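Local coordinates for T-lymphoma invasion and metastasis-inducing protein 1 (PDB 4K2P), which acts as a guanine nucleotide exchange factor for Rac, its PH and coiled-coil region probably binding phosphoinositides and partner proteins such as Par-3, at residues A[78-89]-A[100-109]. The protein carries 5 engineered substitutions. Numbering follows the deposited sequence.
Sequences AVPEHPKKDFVF and LFQTTSQTEL
Phe89 and Phe101 form an antiparallel hydrogen-bonded pair, each backbone N 2.9 Å from the other residue's O, and their side chains lie on the same face of the sheet, both buried. Here packing is tight: Phe101 CB lies over one face of the Phe89 ring, 3.3 Å from Phe89 CZ, while the two rings, nearly parallel at 19°, are slid apart and barely overlap. Phe89 CG stands between its own backbone N and carbonyl carbon (chi1 56°), which swings the flat ring across the neighbouring strand. Branched Leu109 fills the next space, its CG meeting Phe89 CD1 at 3.9 Å and its CD2 reaching Ala78 CB.

Phe87, in a left-handed backbone conformation, is partly exposed yet well covered: Ser105 CA sits 3.5 Å above its ring centre and Asp86 CB over the opposite face. Replacing Phe87 by alanine is likely to strip the CH-pi cover from Ser105, the N-cap whose OG accepts from Glu108 N, and leave this turn less well packed against segment 78-89.

Toward solvent the contact thins. Gln102, its chain extended, reaches across to the loop before strand 88-92, where its amide suits a backbone acceptor: NE2 donates a hydrogen bond to Asp86 O, 3.3 Å, in the carbonyl plane. The aliphatic part of Lys85 crosses the Gln102 side chain at about a right angle.

Within the PH domain, strand 10-23 flanks strand 98-102 on the side away from strand 88-92, and helix 106-128 brings Trp112 against Phe89.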
loop_
_atom_site.group_PDB
_atom_site.type_symbol
_atom_site.label_atom_id
_atom_site.label_comp_id
_atom_site.label_asym_id
_atom_site.label_seq_id
_atom_site.Cartn_x
_atom_site.Cartn_y
_atom_site.Cartn_z
ATOM N N ALA A 78 8.200 -4.082 -5.757
ATOM C CA ALA A 78 8.801 -5.197 -6.473
ATOM C C ALA A 78 8.660 -6.462 -5.645
ATOM O O ALA A 78 8.663 -6.409 -4.418
ATOM C CB ALA A 78 10.262 -4.923 -6.763
ATOM N N VAL A 79 8.522 -7.593 -6.326
ATOM C CA VAL A 79 8.476 -8.899 -5.678
ATOM C C VAL A 79 9.532 -9.782 -6.313
ATOM O O VAL A 79 9.216 -10.800 -6.921
ATOM C CB VAL A 79 7.097 -9.572 -5.806
ATOM C CG1 VAL A 79 6.997 -10.751 -4.840
ATOM C CG2 VAL A 79 5.985 -8.569 -5.535
ATOM N N PRO A 80 10.805 -9.405 -6.173
ATOM C CA PRO A 80 11.846 -10.214 -6.807
ATOM C C PRO A 80 11.925 -11.615 -6.201
ATOM O O PRO A 80 12.552 -12.494 -6.773
ATOM C CB PRO A 80 13.126 -9.422 -6.527
ATOM C CG PRO A 80 12.819 -8.639 -5.308
ATOM C CD PRO A 80 11.369 -8.288 -5.400
ATOM N N GLU A 81 11.275 -11.798 -5.056
ATOM C CA GLU A 81 11.259 -13.065 -4.338
ATOM C C GLU A 81 10.201 -14.016 -4.880
ATOM O O GLU A 81 10.029 -15.116 -4.361
ATOM C CB GLU A 81 11.012 -12.827 -2.842
ATOM C CG GLU A 81 9.594 -12.333 -2.474
ATOM C CD GLU A 81 9.472 -10.810 -2.385
ATOM O OE1 GLU A 81 10.300 -10.093 -2.988
ATOM O OE2 GLU A 81 8.552 -10.325 -1.678
ATOM N N HIS A 82 9.472 -13.580 -5.902
ATOM C CA HIS A 82 8.357 -14.354 -6.418
ATOM C C HIS A 82 8.902 -15.685 -6.905
ATOM O O HIS A 82 9.881 -15.731 -7.655
ATOM C CB HIS A 82 7.618 -13.608 -7.535
ATOM C CG HIS A 82 6.298 -14.220 -7.886
ATOM N ND1 HIS A 82 6.181 -15.294 -8.741
ATOM C CD2 HIS A 82 5.043 -13.935 -7.466
ATOM C CE1 HIS A 82 4.908 -15.632 -8.848
ATOM N NE2 HIS A 82 4.196 -14.824 -8.085
ATOM N N PRO A 83 8.281 -16.784 -6.468
ATOM C CA PRO A 83 8.948 -18.079 -6.628
ATOM C C PRO A 83 9.022 -18.618 -8.061
ATOM O O PRO A 83 9.775 -19.571 -8.286
ATOM C CB PRO A 83 8.101 -19.007 -5.752
ATOM C CG PRO A 83 6.758 -18.370 -5.693
ATOM C CD PRO A 83 6.966 -16.899 -5.809
ATOM N N LYS A 84 8.271 -18.047 -8.999
ATOM C CA LYS A 84 8.188 -18.622 -10.347
ATOM C C LYS A 84 8.438 -17.630 -11.487
ATOM O O LYS A 84 8.777 -18.042 -12.599
ATOM C CB LYS A 84 6.842 -19.327 -10.521
ATOM C CG LYS A 84 6.814 -20.634 -9.731
ATOM C CD LYS A 84 5.486 -21.364 -9.761
ATOM C CE LYS A 84 5.626 -22.706 -9.044
ATOM N NZ LYS A 84 4.377 -23.514 -9.032
ATOM N N LYS A 85 8.256 -16.341 -11.227
ATOM C CA LYS A 85 8.327 -15.337 -12.291
ATOM C C LYS A 85 9.226 -14.163 -11.929
ATOM O O LYS A 85 9.237 -13.707 -10.781
ATOM C CB LYS A 85 6.924 -14.831 -12.618
ATOM C CG LYS A 85 5.985 -15.944 -13.014
ATOM C CD LYS A 85 4.772 -15.433 -13.761
ATOM C CE LYS A 85 3.880 -16.585 -14.190
ATOM N NZ LYS A 85 4.638 -17.649 -14.905
ATOM N N ASP A 86 9.987 -13.690 -12.916
ATOM C CA ASP A 86 10.792 -12.479 -12.763
ATOM C C ASP A 86 9.972 -11.239 -13.128
ATOM O O ASP A 86 8.975 -11.330 -13.836
ATOM C CB ASP A 86 12.060 -12.546 -13.629
ATOM C CG ASP A 86 13.068 -13.569 -13.129
ATOM O OD1 ASP A 86 13.131 -13.810 -11.903
ATOM O OD2 ASP A 86 13.804 -14.135 -13.964
ATOM N N PHE A 87 10.392 -10.092 -12.606
ATOM C CA PHE A 87 9.815 -8.792 -12.944
ATOM C C PHE A 87 8.357 -8.660 -12.534
ATOM O O PHE A 87 7.551 -8.036 -13.227
ATOM C CB PHE A 87 9.984 -8.539 -14.440
ATOM C CG PHE A 87 11.366 -8.825 -14.924
ATOM C CD1 PHE A 87 12.458 -8.341 -14.224
ATOM C CD2 PHE A 87 11.586 -9.599 -16.045
ATOM C CE1 PHE A 87 13.750 -8.612 -14.648
ATOM C CE2 PHE A 87 12.874 -9.870 -16.470
ATOM C CZ PHE A 87 13.955 -9.374 -15.764
ATOM N N VAL A 88 8.046 -9.226 -11.374
ATOM C CA VAL A 88 6.738 -9.087 -10.759
ATOM C C VAL A 88 6.743 -7.890 -9.811
ATOM O O VAL A 88 7.720 -7.664 -9.107
ATOM C CB VAL A 88 6.337 -10.370 -9.989
ATOM C CG1 VAL A 88 4.994 -10.200 -9.294
ATOM C CG2 VAL A 88 6.293 -11.551 -10.934
ATOM N N PHE A 89 5.689 -7.085 -9.848
ATOM C CA PHE A 89 5.439 -6.099 -8.796
ATOM C C PHE A 89 4.004 -6.222 -8.316
ATOM O O PHE A 89 3.175 -6.807 -8.992
ATOM C CB PHE A 89 5.749 -4.672 -9.262
ATOM C CG PHE A 89 5.013 -4.232 -10.507
ATOM C CD1 PHE A 89 5.496 -4.544 -11.765
ATOM C CD2 PHE A 89 3.877 -3.442 -10.413
ATOM C CE1 PHE A 89 4.833 -4.111 -12.906
ATOM C CE2 PHE A 89 3.220 -3.008 -11.538
ATOM C CZ PHE A 89 3.698 -3.338 -12.789
ATOM N N LEU A 100 -1.090 -8.543 -8.549
ATOM C CA LEU A 100 0.230 -8.794 -9.105
ATOM C C LEU A 100 0.294 -8.440 -10.592
ATOM O O LEU A 100 -0.651 -8.665 -11.335
ATOM C CB LEU A 100 0.615 -10.257 -8.907
ATOM C CG LEU A 100 0.762 -10.716 -7.452
ATOM C CD1 LEU A 100 0.900 -12.213 -7.412
ATOM C CD2 LEU A 100 1.960 -10.055 -6.782
ATOM N N PHE A 101 1.448 -7.931 -10.998
ATOM C CA PHE A 101 1.725 -7.546 -12.370
ATOM C C PHE A 101 3.096 -8.088 -12.765
ATOM O O PHE A 101 4.018 -8.052 -11.955
ATOM C CB PHE A 101 1.724 -6.028 -12.534
ATOM C CG PHE A 101 0.449 -5.360 -12.133
ATOM C CD1 PHE A 101 -0.580 -5.173 -13.048
ATOM C CD2 PHE A 101 0.292 -4.870 -10.851
ATOM C CE1 PHE A 101 -1.749 -4.531 -12.679
ATOM C CE2 PHE A 101 -0.873 -4.224 -10.478
ATOM C CZ PHE A 101 -1.895 -4.055 -11.392
ATOM N N GLN A 102 3.230 -8.589 -13.993
ATOM C CA GLN A 102 4.529 -8.991 -14.523
ATOM C C GLN A 102 4.850 -8.186 -15.782
ATOM O O GLN A 102 4.040 -8.116 -16.716
ATOM C CB GLN A 102 4.570 -10.488 -14.844
ATOM C CG GLN A 102 5.968 -10.991 -15.280
ATOM C CD GLN A 102 5.945 -12.381 -15.899
ATOM O OE1 GLN A 102 4.936 -12.812 -16.456
ATOM N NE2 GLN A 102 7.068 -13.087 -15.810
ATOM N N THR A 103 6.034 -7.583 -15.785
ATOM C CA THR A 103 6.549 -6.855 -16.934
ATOM C C THR A 103 7.810 -7.575 -17.478
ATOM O O THR A 103 8.037 -8.751 -17.175
ATOM C CB THR A 103 6.831 -5.384 -16.544
ATOM O OG1 THR A 103 7.181 -4.617 -17.702
ATOM C CG2 THR A 103 7.931 -5.297 -15.499
ATOM N N THR A 104 8.619 -6.877 -18.275
ATOM C CA THR A 104 9.610 -7.509 -19.144
ATOM C C THR A 104 11.046 -7.362 -18.670
ATOM O O THR A 104 11.922 -8.084 -19.129
ATOM C CB THR A 104 9.534 -6.922 -20.568
ATOM O OG1 THR A 104 9.468 -5.492 -20.481
ATOM C CG2 THR A 104 8.306 -7.431 -21.295
ATOM N N SER A 105 11.294 -6.416 -17.770
ATOM C CA SER A 105 12.648 -6.154 -17.295
ATOM C C SER A 105 12.626 -5.364 -16.005
ATOM O O SER A 105 11.588 -4.861 -15.588
ATOM C CB SER A 105 13.460 -5.389 -18.349
ATOM O OG SER A 105 12.946 -4.082 -18.539
ATOM N N GLN A 106 13.783 -5.253 -15.371
ATOM C CA GLN A 106 13.902 -4.499 -14.134
ATOM C C GLN A 106 13.641 -3.017 -14.396
ATOM O O GLN A 106 13.019 -2.329 -13.584
ATOM C CB GLN A 106 15.291 -4.706 -13.518
ATOM C CG GLN A 106 15.515 -3.951 -12.216
ATOM C CD GLN A 106 14.477 -4.282 -11.163
ATOM O OE1 GLN A 106 13.929 -5.384 -11.134
ATOM N NE2 GLN A 106 14.191 -3.320 -10.300
ATOM N N THR A 107 14.105 -2.531 -15.539
ATOM C CA THR A 107 13.958 -1.121 -15.878
ATOM C C THR A 107 12.481 -0.767 -16.022
ATOM O O THR A 107 12.018 0.230 -15.475
ATOM C CB THR A 107 14.715 -0.776 -17.175
ATOM O OG1 THR A 107 16.124 -0.827 -16.927
ATOM C CG2 THR A 107 14.353 0.621 -17.676
ATOM N N GLU A 108 11.732 -1.609 -16.724
ATOM C CA GLU A 108 10.321 -1.346 -16.947
ATOM C C GLU A 108 9.527 -1.473 -15.660
ATOM O O GLU A 108 8.567 -0.735 -15.436
ATOM C CB GLU A 108 9.768 -2.296 -18.003
ATOM C CG GLU A 108 8.413 -1.897 -18.531
ATOM C CD GLU A 108 8.428 -0.572 -19.296
ATOM O OE1 GLU A 108 9.512 0.017 -19.515
ATOM O OE2 GLU A 108 7.339 -0.129 -19.696
ATOM N N LEU A 109 9.937 -2.400 -14.804
ATOM C CA LEU A 109 9.295 -2.563 -13.512
ATOM C C LEU A 109 9.437 -1.275 -12.715
ATOM O O LEU A 109 8.470 -0.776 -12.157
ATOM C CB LEU A 109 9.904 -3.744 -12.750
ATOM C CG LEU A 109 9.378 -4.020 -11.337
ATOM C CD1 LEU A 109 9.512 -5.498 -11.034
ATOM C CD2 LEU A 109 10.127 -3.214 -10.294
#